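Local coordinates for organophosphorus hydrolase (Pseudomonas pseudoalcaligenes, PDB 4LE6), which probably hydrolyses organophosphate triesters such as aryl dialkyl phosphates at a two-zinc site carried on a metallo-beta-lactamase fold, at residues A[37-42]-A[123-128]; A[43-48]-A[92-97]; A[49-54]-A[295-300]; A[99-104]-A[134-139]. All coordinates share one frame; numbering follows the deposited sequence.

In the fold
Read from the N terminus, this chain illustrates how a sandwich of two sheets is knit by interleaved loops. Contact 1 opens first and closes at 123-128, bringing the outermost strand 37-42 to the end of helix 118-124. Contact 2 closes earlier, within that span, pairing strand 45-57 with strand 85-95. Contact 3 opens further along strand 45-57 and closes only at 295-300, between two strands of the second sheet, so it crosses both. Contact 4 follows contact 2 in series, is enclosed by contact 3 and crosses contact 1; it joins strands 100-103 and 134-136, and the loop beyond carries the zinc ligand His139. Arg39 hydrogen-bonds to Thr48 of contact 2, and Tyr127 lies against Glu46.

Contact 1: residues A[37-42]-A[123-128]; sequences YYRMAL and KASGYQ
Tyr37 and Arg39 reach from strand 37-42, at one border of the first sheet, to the C-terminal end of helix 118-124, which closes in a Schellman motif: Gly126 has positive phi and two bonds run back into the last turn, among them Gly126 N to Lys123 O. The polar part of the contact exploits that helix end. The Arg39 guanidinium meets one carbonyl oxygen end-on with two nitrogens; NH1 lies 2.8 Å from Ser125 O, with an N-H...O angle of 156°, and NH2 forms the longer, more bent bond to Ser125 O at 3.2 Å. The oxygen sits close to the guanidinium plane, and bends at chi2 and chi3 bring the group round. Other partners fix the same side chain: Thr48 OG1 takes NH2, and the O of Thr32 of the second subunit takes NE. A second kind of interaction is CH-pi. Ser125 CA stands above the middle of the Tyr37 ring, 3.5 Å from its centroid and almost exactly on the normal, while Ser125 CB lies nearest to Tyr37 CG. With CG between the backbone N and the carbonyl carbon (chi1 70°), the Tyr37 ring turns one face to Ser125. Apolar packing continues along the CD1-CE1 side, with Tyr37 CE1 3.9 Å from Ala124 CB. Tyr127 flanks the guanidinium obliquely, its CE2 4.0 Å from Arg39 NH2.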
loop_
_atom_site.group_PDB
_atom_site.type_symbol
_atom_site.label_atom_id
_atom_site.label_comp_id
_atom_site.label_asym_id
_atom_site.label_seq_id
_atom_site.Cartn_x
_atom_site.Cartn_y
_atom_site.Cartn_z
ATOM N N TYR A 37 -7.442 -7.353 4.065
ATOM C CA TYR A 37 -8.019 -7.577 2.755
ATOM C C TYR A 37 -8.035 -6.313 1.937
ATOM O O TYR A 37 -8.078 -5.200 2.481
ATOM C CB TYR A 37 -9.423 -8.201 2.828
ATOM C CG TYR A 37 -10.526 -7.302 3.352
ATOM C CD1 TYR A 37 -10.815 -7.246 4.708
ATOM C CD2 TYR A 37 -11.308 -6.548 2.486
ATOM C CE1 TYR A 37 -11.831 -6.452 5.188
ATOM C CE2 TYR A 37 -12.327 -5.747 2.957
ATOM C CZ TYR A 37 -12.577 -5.693 4.305
ATOM O OH TYR A 37 -13.594 -4.895 4.777
ATOM N N TYR A 38 -7.979 -6.491 0.625
ATOM C CA TYR A 38 -8.002 -5.350 -0.284
ATOM C C TYR A 38 -8.747 -5.682 -1.574
ATOM O O TYR A 38 -8.428 -6.671 -2.225
ATOM C CB TYR A 38 -6.572 -4.904 -0.630
ATOM C CG TYR A 38 -6.569 -3.707 -1.532
ATOM C CD1 TYR A 38 -6.818 -2.447 -1.021
ATOM C CD2 TYR A 38 -6.357 -3.828 -2.906
ATOM C CE1 TYR A 38 -6.846 -1.339 -1.831
ATOM C CE2 TYR A 38 -6.385 -2.707 -3.729
ATOM C CZ TYR A 38 -6.631 -1.459 -3.172
ATOM O OH TYR A 38 -6.673 -0.291 -3.920
ATOM N N ARG A 39 -9.708 -4.833 -1.952
ATOM C CA ARG A 39 -10.547 -5.073 -3.127
ATOM C C ARG A 39 -10.041 -4.346 -4.379
ATOM O O ARG A 39 -9.669 -3.173 -4.314
ATOM C CB ARG A 39 -11.966 -4.601 -2.845
ATOM C CG ARG A 39 -13.030 -5.358 -3.617
ATOM C CD ARG A 39 -13.466 -6.597 -2.864
ATOM N NE ARG A 39 -14.188 -6.243 -1.650
ATOM C CZ ARG A 39 -14.454 -7.083 -0.657
ATOM N NH1 ARG A 39 -15.133 -6.656 0.396
ATOM N NH2 ARG A 39 -14.052 -8.346 -0.709
ATOM N N MET A 40 -10.049 -5.042 -5.514
ATOM C CA MET A 40 -9.725 -4.428 -6.794
ATOM C C MET A 40 -10.605 -4.985 -7.903
ATOM O O MET A 40 -10.836 -6.194 -7.989
ATOM C CB MET A 40 -8.262 -4.678 -7.157
ATOM C CG MET A 40 -7.766 -3.809 -8.298
ATOM S SD MET A 40 -6.097 -4.259 -8.838
ATOM C CE MET A 40 -6.409 -5.740 -9.812
ATOM N N ALA A 41 -11.059 -4.114 -8.789
ATOM C CA ALA A 41 -11.817 -4.569 -9.941
ATOM C C ALA A 41 -10.843 -5.038 -11.012
ATOM O O ALA A 41 -9.777 -4.467 -11.189
ATOM C CB ALA A 41 -12.697 -3.456 -10.478
ATOM N N LEU A 42 -11.198 -6.100 -11.712
ATOM C CA LEU A 42 -10.442 -6.526 -12.882
ATOM C C LEU A 42 -11.476 -6.886 -13.933
ATOM O O LEU A 42 -11.990 -8.002 -13.919
ATOM C CB LEU A 42 -9.578 -7.739 -12.546
ATOM C CG LEU A 42 -8.712 -8.216 -13.712
ATOM C CD1 LEU A 42 -7.393 -7.449 -13.730
ATOM C CD2 LEU A 42 -8.497 -9.681 -13.602
ATOM N N LYS A 123 -13.180 -13.922 5.760
ATOM C CA LYS A 123 -14.424 -13.593 6.446
ATOM C C LYS A 123 -14.606 -12.086 6.609
ATOM O O LYS A 123 -15.703 -11.558 6.376
ATOM C CB LYS A 123 -14.483 -14.312 7.788
ATOM C CG LYS A 123 -14.688 -15.817 7.627
ATOM C CD LYS A 123 -14.455 -16.580 8.922
ATOM C CE LYS A 123 -14.594 -18.082 8.698
ATOM N NZ LYS A 123 -14.250 -18.856 9.916
ATOM N N ALA A 124 -13.528 -11.391 6.973
ATOM C CA ALA A 124 -13.599 -9.942 7.167
ATOM C C ALA A 124 -13.982 -9.235 5.871
ATOM O O ALA A 124 -14.680 -8.220 5.880
ATOM C CB ALA A 124 -12.261 -9.405 7.687
ATOM N N SER A 125 -13.554 -9.796 4.747
ATOM C CA SER A 125 -13.834 -9.198 3.448
ATOM C C SER A 125 -15.286 -9.428 2.989
ATOM O O SER A 125 -15.698 -8.928 1.939
ATOM C CB SER A 125 -12.867 -9.747 2.400
ATOM O OG SER A 125 -13.321 -10.968 1.869
ATOM N N GLY A 126 -16.063 -10.183 3.754
ATOM C CA GLY A 126 -17.488 -10.330 3.459
ATOM C C GLY A 126 -17.899 -11.637 2.792
ATOM O O GLY A 126 -19.053 -11.798 2.369
ATOM N N TYR A 127 -16.963 -12.574 2.691
ATOM C CA TYR A 127 -17.257 -13.896 2.158
ATOM C C TYR A 127 -17.162 -14.939 3.258
ATOM O O TYR A 127 -16.667 -14.652 4.338
ATOM C CB TYR A 127 -16.279 -14.242 1.037
ATOM C CG TYR A 127 -16.518 -13.457 -0.223
ATOM C CD1 TYR A 127 -17.620 -13.717 -1.023
ATOM C CD2 TYR A 127 -15.662 -12.428 -0.599
ATOM C CE1 TYR A 127 -17.856 -12.998 -2.176
ATOM C CE2 TYR A 127 -15.890 -11.713 -1.753
ATOM C CZ TYR A 127 -16.985 -12.004 -2.536
ATOM O OH TYR A 127 -17.217 -11.290 -3.685
ATOM N N GLN A 128 -17.644 -16.148 2.985
ATOM C CA GLN A 128 -17.464 -17.253 3.913
ATOM C C GLN A 128 -16.773 -18.385 3.172
ATOM O O GLN A 128 -16.941 -18.530 1.962
ATOM C CB GLN A 128 -18.810 -17.697 4.515
ATOM C CG GLN A 128 -19.425 -16.669 5.485
ATOM C CD GLN A 128 -18.697 -16.581 6.827
ATOM O OE1 GLN A 128 -18.266 -17.596 7.386
ATOM N NE2 GLN A 128 -18.568 -15.359 7.357
#

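Contact 2: residues A[43-48]-A[92-97]; sequences GDFEVT and YLINTG
Phe45 and Thr96 lie side by side and point the same way, with the threonine over one face of the ring: Thr96 CB is 3.8 Å from the ring centroid, 17° off the normal. Ile94 CG2 packs against Phe45 CB, crossing it at a slant. Strands 45-48 and 92-95 run antiparallel, and in their ladder the hydrogen-bonded pairs Glu46-Asn95 and Thr48-Leu93 enclose the non-hydrogen-bonded pair Val47-Ile94; Glu46 N to Asn95 O, at 2.9 Å, is one of its four bonds. On the face carrying Glu46 and Asn95, the carboxylate and amide planes stand nearly perpendicular, at 83°. The glutamate is extended from a CG anti to the backbone N (chi1 175°), which places OE2 3.7 Å from Asn95 CB. Asn95 OD1 turns instead to Gly97 N, 2.9 Å away, in an Asx turn. A water joins Glu46 OE2, 2.8 Å away, to Leu93 O and to Thr48 OG1, which Arg39 also reaches. Asn95 ND2 bonds Tyr127 OH, which also lies very close to Glu46 OE2, and Glu46 OE1 accepts from the N of Lys31 of the second subunit. The water and Lys31 N would probably stabilise the buried negative charge, tying this face to the dimer interface.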
loop_
_atom_site.group_PDB
_atom_site.type_symbol
_atom_site.label_atom_id
_atom_site.label_comp_id
_atom_site.label_asym_id
_atom_site.label_seq_id
_atom_site.Cartn_x
_atom_site.Cartn_y
_atom_site.Cartn_z
ATOM N N GLY A 43 -11.812 -5.938 -14.807
ATOM C CA GLY A 43 -12.941 -6.088 -15.709
ATOM C C GLY A 43 -14.220 -6.338 -14.934
ATOM O O GLY A 43 -14.567 -5.564 -14.051
ATOM N N ASP A 44 -14.910 -7.429 -15.245
ATOM C CA ASP A 44 -16.117 -7.809 -14.518
ATOM C C ASP A 44 -15.789 -8.709 -13.330
ATOM O O ASP A 44 -16.680 -9.116 -12.599
ATOM C CB ASP A 44 -17.101 -8.527 -15.444
ATOM C CG ASP A 44 -17.600 -7.642 -16.553
ATOM O OD1 ASP A 44 -17.786 -6.436 -16.297
ATOM O OD2 ASP A 44 -17.794 -8.150 -17.680
ATOM N N PHE A 45 -14.516 -9.024 -13.129
ATOM C CA PHE A 45 -14.138 -9.819 -11.965
ATOM C C PHE A 45 -13.882 -8.926 -10.761
ATOM O O PHE A 45 -13.556 -7.734 -10.900
ATOM C CB PHE A 45 -12.880 -10.639 -12.225
ATOM C CG PHE A 45 -13.026 -11.679 -13.304
ATOM C CD1 PHE A 45 -14.246 -11.917 -13.931
ATOM C CD2 PHE A 45 -11.934 -12.437 -13.682
ATOM C CE1 PHE A 45 -14.357 -12.891 -14.914
ATOM C CE2 PHE A 45 -12.044 -13.397 -14.671
ATOM C CZ PHE A 45 -13.252 -13.622 -15.287
ATOM N N GLU A 46 -14.010 -9.515 -9.579
ATOM C CA GLU A 46 -13.624 -8.835 -8.344
ATOM C C GLU A 46 -12.480 -9.583 -7.666
ATOM O O GLU A 46 -12.578 -10.780 -7.372
ATOM C CB GLU A 46 -14.811 -8.752 -7.408
ATOM C CG GLU A 46 -14.496 -8.182 -6.048
ATOM C CD GLU A 46 -15.529 -8.625 -5.044
ATOM O OE1 GLU A 46 -16.297 -7.774 -4.560
ATOM O OE2 GLU A 46 -15.581 -9.842 -4.770
ATOM N N VAL A 47 -11.389 -8.868 -7.420
ATOM C CA VAL A 47 -10.229 -9.439 -6.746
ATOM C C VAL A 47 -10.213 -8.974 -5.297
ATOM O O VAL A 47 -10.317 -7.772 -5.022
ATOM C CB VAL A 47 -8.930 -8.984 -7.429
ATOM C CG1 VAL A 47 -7.712 -9.567 -6.740
ATOM C CG2 VAL A 47 -8.960 -9.357 -8.914
ATOM N N THR A 48 -10.120 -9.925 -4.373
ATOM C CA THR A 48 -9.898 -9.618 -2.971
ATOM C C THR A 48 -8.547 -10.203 -2.561
ATOM O O THR A 48 -8.407 -11.422 -2.472
ATOM C CB THR A 48 -10.990 -10.185 -2.053
ATOM O OG1 THR A 48 -12.258 -9.627 -2.395
ATOM C CG2 THR A 48 -10.714 -9.819 -0.607
ATOM N N TYR A 92 -5.196 -14.973 -2.797
ATOM C CA TYR A 92 -6.097 -14.134 -3.597
ATOM C C TYR A 92 -7.431 -14.796 -3.871
ATOM O O TYR A 92 -7.472 -15.943 -4.260
ATOM C CB TYR A 92 -5.395 -13.738 -4.895
ATOM C CG TYR A 92 -4.173 -12.924 -4.566
ATOM C CD1 TYR A 92 -4.270 -11.551 -4.367
ATOM C CD2 TYR A 92 -2.945 -13.534 -4.360
ATOM C CE1 TYR A 92 -3.173 -10.808 -4.043
ATOM C CE2 TYR A 92 -1.842 -12.788 -4.019
ATOM C CZ TYR A 92 -1.974 -11.424 -3.847
ATOM O OH TYR A 92 -0.874 -10.666 -3.488
ATOM N N LEU A 93 -8.511 -14.047 -3.678
ATOM C CA LEU A 93 -9.859 -14.565 -3.860
ATOM C C LEU A 93 -10.469 -13.803 -5.010
ATOM O O LEU A 93 -10.561 -12.581 -4.948
ATOM C CB LEU A 93 -10.675 -14.310 -2.597
ATOM C CG LEU A 93 -12.125 -14.780 -2.570
ATOM C CD1 LEU A 93 -12.196 -16.285 -2.673
ATOM C CD2 LEU A 93 -12.773 -14.288 -1.282
ATOM N N ILE A 94 -10.844 -14.498 -6.076
ATOM C CA ILE A 94 -11.362 -13.839 -7.260
ATOM C C ILE A 94 -12.777 -14.332 -7.522
ATOM O O ILE A 94 -13.031 -15.538 -7.630
ATOM C CB ILE A 94 -10.442 -14.072 -8.468
ATOM C CG1 ILE A 94 -9.052 -13.498 -8.149
ATOM C CG2 ILE A 94 -10.993 -13.388 -9.715
ATOM C CD1 ILE A 94 -8.014 -13.758 -9.187
ATOM N N ASN A 95 -13.699 -13.379 -7.569
ATOM C CA ASN A 95 -15.100 -13.657 -7.874
ATOM C C ASN A 95 -15.285 -13.315 -9.350
ATOM O O ASN A 95 -15.245 -12.136 -9.733
ATOM C CB ASN A 95 -16.009 -12.792 -6.983
ATOM C CG ASN A 95 -17.489 -13.063 -7.207
ATOM O OD1 ASN A 95 -17.896 -13.401 -8.311
ATOM N ND2 ASN A 95 -18.302 -12.906 -6.159
ATOM N N THR A 96 -15.428 -14.348 -10.180
ATOM C CA THR A 96 -15.500 -14.186 -11.621
ATOM C C THR A 96 -16.946 -14.119 -12.109
ATOM O O THR A 96 -17.193 -14.128 -13.312
ATOM C CB THR A 96 -14.868 -15.388 -12.350
ATOM O OG1 THR A 96 -15.668 -16.563 -12.129
ATOM C CG2 THR A 96 -13.481 -15.638 -11.861
ATOM N N GLY A 97 -17.895 -14.071 -11.179
ATOM C CA GLY A 97 -19.297 -14.249 -11.528
ATOM C C GLY A 97 -19.670 -15.724 -11.683
ATOM O O GLY A 97 -20.651 -16.187 -11.099
HETATM O O HOH W 1 -13.186 -11.321 -4.374
#

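Contact 3: residues A[49-54]-A[295-300]; sequences ALYDGY and LPFPGL
Phe297 lays its ring along strand 45-57, and its atoms meet that strand one after another. CB begins 3.7 Å from Tyr51 CD1, and CG lies 3.8 Å from that same Tyr51 CD1. Further out, Phe297 CD1 is 3.6 Å from Tyr51 CB, a methylene that sits over the ring face, off towards the rim, as a CH-pi contact. Phe297 CE1 then comes against the backbone, 3.3 Å from Tyr51 N. At the tip, Phe297 CZ is 3.8 Å from Ala49 O, which approaches at the ring's edge. With CG anti to the backbone N (chi1 177°), the side chain is directed into the strand. This is one of the places where the two halves of the metallo-beta-lactamase sandwich meet: strand 45-57 belongs to one sheet, while the loop through 295-299 leads from strand 289-292 to strand 300-305 of the other and directly follows the zinc ligand His294. The two aromatic rings form an offset edge-to-face pair, the edge of Tyr51 towards the face of Phe297, with planes at 62°. Phe317 of the second subunit meets both rings. A cis peptide precedes Pro298, whose CB lies over the other face of the Phe297 ring. The same proline packs on the strand, Pro298 CB coming 3.6 Å from Ala49 CB, and Ala49 CB also touches Leu300 CD1 at 4.2 Å.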
loop_
_atom_site.group_PDB
_atom_site.type_symbol
_atom_site.label_atom_id
_atom_site.label_comp_id
_atom_site.label_asym_id
_atom_site.label_seq_id
_atom_site.Cartn_x
_atom_site.Cartn_y
_atom_site.Cartn_z
ATOM N N ALA A 49 -7.560 -9.331 -2.336
ATOM C CA ALA A 49 -6.272 -9.764 -1.807
ATOM C C ALA A 49 -6.455 -10.065 -0.334
ATOM O O ALA A 49 -7.173 -9.312 0.365
ATOM C CB ALA A 49 -5.222 -8.675 -1.987
ATOM N N LEU A 50 -5.818 -11.146 0.131
ATOM C CA LEU A 50 -5.958 -11.616 1.512
ATOM C C LEU A 50 -4.593 -11.853 2.155
ATOM O O LEU A 50 -3.775 -12.601 1.629
ATOM C CB LEU A 50 -6.724 -12.941 1.543
ATOM C CG LEU A 50 -8.141 -12.896 0.979
ATOM C CD1 LEU A 50 -8.688 -14.297 0.893
ATOM C CD2 LEU A 50 -9.028 -12.017 1.871
ATOM N N TYR A 51 -4.381 -11.256 3.320
ATOM C CA TYR A 51 -3.101 -11.317 4.020
ATOM C C TYR A 51 -3.085 -12.511 4.957
ATOM O O TYR A 51 -4.028 -12.701 5.713
ATOM C CB TYR A 51 -2.947 -10.032 4.810
ATOM C CG TYR A 51 -1.649 -9.812 5.537
ATOM C CD1 TYR A 51 -0.437 -9.714 4.852
ATOM C CD2 TYR A 51 -1.633 -9.634 6.920
ATOM C CE1 TYR A 51 0.757 -9.474 5.544
ATOM C CE2 TYR A 51 -0.444 -9.384 7.603
ATOM C CZ TYR A 51 0.734 -9.306 6.913
ATOM O OH TYR A 51 1.902 -9.059 7.616
ATOM N N ASP A 52 -2.022 -13.316 4.918
ATOM C CA ASP A 52 -1.892 -14.434 5.856
ATOM C C ASP A 52 -1.111 -14.090 7.093
ATOM O O ASP A 52 -1.191 -14.802 8.100
ATOM C CB ASP A 52 -1.209 -15.652 5.211
ATOM C CG ASP A 52 -1.484 -16.935 5.991
ATOM O OD1 ASP A 52 -2.665 -17.191 6.324
ATOM O OD2 ASP A 52 -0.525 -17.660 6.324
ATOM N N GLY A 53 -0.324 -13.022 7.004
ATOM C CA GLY A 53 0.613 -12.664 8.042
ATOM C C GLY A 53 2.008 -12.527 7.458
ATOM O O GLY A 53 2.165 -12.279 6.262
ATOM N N TYR A 54 3.030 -12.710 8.284
ATOM C CA TYR A 54 4.407 -12.563 7.820
ATOM C C TYR A 54 5.310 -13.622 8.417
ATOM O O TYR A 54 4.983 -14.243 9.425
ATOM C CB TYR A 54 4.970 -11.185 8.196
ATOM C CG TYR A 54 5.013 -10.943 9.698
ATOM C CD1 TYR A 54 6.121 -11.312 10.464
ATOM C CD2 TYR A 54 3.934 -10.379 10.359
ATOM C CE1 TYR A 54 6.147 -11.112 11.830
ATOM C CE2 TYR A 54 3.969 -10.157 11.739
ATOM C CZ TYR A 54 5.074 -10.530 12.459
ATOM O OH TYR A 54 5.109 -10.319 13.820
ATOM N N LEU A 295 4.933 -10.513 -2.286
ATOM C CA LEU A 295 5.111 -9.085 -2.505
ATOM C C LEU A 295 4.402 -8.369 -1.347
ATOM O O LEU A 295 3.509 -8.948 -0.734
ATOM C CB LEU A 295 4.535 -8.672 -3.865
ATOM C CG LEU A 295 5.175 -9.395 -5.057
ATOM C CD1 LEU A 295 4.507 -8.975 -6.361
ATOM C CD2 LEU A 295 6.678 -9.144 -5.124
ATOM N N PRO A 296 4.821 -7.137 -1.025
ATOM C CA PRO A 296 4.191 -6.395 0.074
ATOM C C PRO A 296 2.691 -6.298 -0.139
ATOM O O PRO A 296 2.241 -5.968 -1.235
ATOM C CB PRO A 296 4.871 -5.034 0.008
ATOM C CG PRO A 296 6.191 -5.302 -0.652
ATOM C CD PRO A 296 5.871 -6.338 -1.677
ATOM N N PHE A 297 1.931 -6.675 0.880
ATOM C CA PHE A 297 0.483 -6.798 0.760
ATOM C C PHE A 297 -0.082 -5.444 0.358
ATOM O O PHE A 297 0.392 -4.419 0.865
ATOM C CB PHE A 297 -0.102 -7.226 2.114
ATOM C CG PHE A 297 -1.575 -7.298 2.111
ATOM C CD1 PHE A 297 -2.214 -8.433 1.649
ATOM C CD2 PHE A 297 -2.336 -6.213 2.522
ATOM C CE1 PHE A 297 -3.592 -8.494 1.598
ATOM C CE2 PHE A 297 -3.712 -6.273 2.475
ATOM C CZ PHE A 297 -4.339 -7.420 2.009
ATOM N N PRO A 298 -1.121 -5.417 -0.496
ATOM C CA PRO A 298 -1.936 -6.481 -1.097
ATOM C C PRO A 298 -1.249 -7.293 -2.206
ATOM O O PRO A 298 -1.842 -8.224 -2.740
ATOM C CB PRO A 298 -3.137 -5.716 -1.665
ATOM C CG PRO A 298 -2.625 -4.381 -1.959
ATOM C CD PRO A 298 -1.614 -4.081 -0.882
ATOM N N GLY A 299 -0.022 -6.949 -2.553
ATOM C CA GLY A 299 0.724 -7.725 -3.529
ATOM C C GLY A 299 0.259 -7.508 -4.955
ATOM O O GLY A 299 0.575 -8.298 -5.847
ATOM N N LEU A 300 -0.487 -6.430 -5.170
ATOM C CA LEU A 300 -1.062 -6.115 -6.476
ATOM C C LEU A 300 -0.318 -4.957 -7.132
ATOM O O LEU A 300 0.007 -3.976 -6.473
ATOM C CB LEU A 300 -2.525 -5.739 -6.327
ATOM C CG LEU A 300 -3.434 -6.882 -5.898
ATOM C CD1 LEU A 300 -4.778 -6.328 -5.443
ATOM C CD2 LEU A 300 -3.602 -7.860 -7.054
#

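Contact 4: residues A[99-104]-A[134-139]; sequences NLVLID and TVLLTH. With ZN (zinc ion), chain J.
Val101 and Leu136 form the apolar centre, with Val101 CG1 3.6 Å from Leu136 CD1. Ile103 runs alongside Leu136 on that face, which Tyr233 and Phe235 of the opposing sheet cover. Leu102 and Val135 occupy the reverse face. These residues belong to neighbouring parallel strands of a beta-alpha-beta unit, 100-103 and 134-136, linked through helix 118-124. Their backbones alternate bonds, from Leu102 N to Thr134 O, then Leu136 N to Leu102 O and Asp104 N to Leu136 O. Past the strand ends the contact turns polar. The Asp104 carboxylate grips Thr138 twice: OD1 accepts from Thr138 N at 2.9 Å, and OD2 uses its syn lone pair for Thr138 OG1 at 2.8 Å. Thr138 OG1 in turn accepts from His139 ND1 at 2.9 Å, in the imidazole plane. This bond is consistent with a ring held so that His139 NE2 binds the zinc ion at 2.2 Å, and a water sits 2.1 Å from the metal. His141, His226 and Asp247 are further ligands of this zinc. Asp104 OD2 also accepts from ND1 of His144, a ligand of the second zinc, so one second-shell carboxylate probably positions histidines of both metal sites.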
loop_
_atom_site.group_PDB
_atom_site.type_symbol
_atom_site.label_atom_id
_atom_site.label_comp_id
_atom_site.label_asym_id
_atom_site.label_seq_id
_atom_site.Cartn_x
_atom_site.Cartn_y
_atom_site.Cartn_z
ATOM N N ASN A 99 -17.536 -18.295 -10.866
ATOM C CA ASN A 99 -16.917 -19.017 -9.767
ATOM C C ASN A 99 -16.377 -18.084 -8.689
ATOM O O ASN A 99 -15.964 -16.949 -8.970
ATOM C CB ASN A 99 -15.744 -19.850 -10.282
ATOM C CG ASN A 99 -16.166 -20.892 -11.298
ATOM O OD1 ASN A 99 -16.147 -20.643 -12.509
ATOM N ND2 ASN A 99 -16.552 -22.068 -10.813
ATOM N N LEU A 100 -16.348 -18.576 -7.456
ATOM C CA LEU A 100 -15.560 -17.931 -6.415
ATOM C C LEU A 100 -14.315 -18.784 -6.230
ATOM O O LEU A 100 -14.393 -19.943 -5.812
ATOM C CB LEU A 100 -16.339 -17.788 -5.109
ATOM C CG LEU A 100 -15.612 -16.995 -4.016
ATOM C CD1 LEU A 100 -15.433 -15.510 -4.386
ATOM C CD2 LEU A 100 -16.357 -17.117 -2.711
ATOM N N VAL A 101 -13.168 -18.204 -6.568
ATOM C CA VAL A 101 -11.930 -18.955 -6.679
ATOM C C VAL A 101 -10.893 -18.415 -5.718
ATOM O O VAL A 101 -10.578 -17.227 -5.733
ATOM C CB VAL A 101 -11.348 -18.863 -8.121
ATOM C CG1 VAL A 101 -10.075 -19.695 -8.243
ATOM C CG2 VAL A 101 -12.372 -19.323 -9.139
ATOM N N LEU A 102 -10.326 -19.297 -4.908
ATOM C CA LEU A 102 -9.266 -18.897 -4.000
ATOM C C LEU A 102 -7.930 -19.441 -4.524
ATOM O O LEU A 102 -7.823 -20.630 -4.808
ATOM C CB LEU A 102 -9.574 -19.432 -2.597
ATOM C CG LEU A 102 -8.503 -19.178 -1.543
ATOM C CD1 LEU A 102 -8.305 -17.677 -1.336
ATOM C CD2 LEU A 102 -8.877 -19.878 -0.234
ATOM N N ILE A 103 -6.925 -18.579 -4.670
ATOM C CA ILE A 103 -5.584 -19.004 -5.061
ATOM C C ILE A 103 -4.657 -18.911 -3.845
ATOM O O ILE A 103 -4.434 -17.812 -3.313
ATOM C CB ILE A 103 -5.016 -18.137 -6.198
ATOM C CG1 ILE A 103 -6.002 -18.068 -7.370
ATOM C CG2 ILE A 103 -3.701 -18.706 -6.686
ATOM C CD1 ILE A 103 -6.975 -16.905 -7.318
ATOM N N ASP A 104 -4.137 -20.076 -3.450
ATOM C CA ASP A 104 -3.334 -20.296 -2.250
ATOM C C ASP A 104 -4.141 -20.023 -0.993
ATOM O O ASP A 104 -5.227 -19.458 -1.070
ATOM C CB ASP A 104 -2.020 -19.531 -2.313
ATOM C CG ASP A 104 -1.087 -20.096 -3.369
ATOM O OD1 ASP A 104 -1.330 -21.247 -3.798
ATOM O OD2 ASP A 104 -0.106 -19.417 -3.758
ATOM N N THR A 134 -13.756 -23.301 -5.755
ATOM C CA THR A 134 -12.494 -23.756 -6.319
ATOM C C THR A 134 -11.328 -23.177 -5.525
ATOM O O THR A 134 -11.342 -21.993 -5.181
ATOM C CB THR A 134 -12.308 -23.283 -7.767
ATOM O OG1 THR A 134 -13.446 -23.639 -8.553
ATOM C CG2 THR A 134 -11.068 -23.919 -8.380
ATOM N N VAL A 135 -10.335 -24.018 -5.235
ATOM C CA VAL A 135 -9.062 -23.563 -4.683
ATOM C C VAL A 135 -7.955 -23.961 -5.661
ATOM O O VAL A 135 -7.853 -25.131 -6.020
ATOM C CB VAL A 135 -8.772 -24.179 -3.303
ATOM C CG1 VAL A 135 -7.383 -23.759 -2.804
ATOM C CG2 VAL A 135 -9.835 -23.755 -2.285
ATOM N N LEU A 136 -7.158 -22.992 -6.118
ATOM C CA LEU A 136 -6.018 -23.269 -6.991
ATOM C C LEU A 136 -4.743 -23.070 -6.190
ATOM O O LEU A 136 -4.542 -22.013 -5.601
ATOM C CB LEU A 136 -5.993 -22.316 -8.195
ATOM C CG LEU A 136 -7.308 -22.125 -8.949
ATOM C CD1 LEU A 136 -7.179 -20.996 -9.963
ATOM C CD2 LEU A 136 -7.717 -23.417 -9.615
ATOM N N LEU A 137 -3.867 -24.067 -6.167
ATOM C CA LEU A 137 -2.596 -23.919 -5.466
ATOM C C LEU A 137 -1.492 -23.632 -6.466
ATOM O O LEU A 137 -1.348 -24.380 -7.444
ATOM C CB LEU A 137 -2.257 -25.211 -4.725
ATOM C CG LEU A 137 -3.192 -25.597 -3.579
ATOM C CD1 LEU A 137 -2.708 -26.909 -2.983
ATOM C CD2 LEU A 137 -3.235 -24.503 -2.538
ATOM N N THR A 138 -0.693 -22.579 -6.236
ATOM C CA THR A 138 0.444 -22.320 -7.126
ATOM C C THR A 138 1.477 -23.433 -6.952
ATOM O O THR A 138 2.105 -23.848 -7.914
ATOM C CB THR A 138 1.098 -20.946 -6.888
ATOM O OG1 THR A 138 1.509 -20.828 -5.520
ATOM C CG2 THR A 138 0.102 -19.865 -7.201
ATOM N N HIS A 139 1.626 -23.914 -5.719
ATOM C CA HIS A 139 2.530 -25.011 -5.399
ATOM C C HIS A 139 2.218 -25.501 -3.990
ATOM O O HIS A 139 1.379 -24.919 -3.301
ATOM C CB HIS A 139 4.018 -24.601 -5.524
ATOM C CG HIS A 139 4.444 -23.479 -4.619
ATOM N ND1 HIS A 139 3.826 -22.248 -4.607
ATOM C CD2 HIS A 139 5.493 -23.378 -3.761
ATOM C CE1 HIS A 139 4.448 -21.450 -3.753
ATOM N NE2 HIS A 139 5.458 -22.116 -3.219
HETATM ZN ZN ZN J . 7.223 -21.511 -2.088
HETATM O O HOH W 2 6.728 -20.621 -0.214
#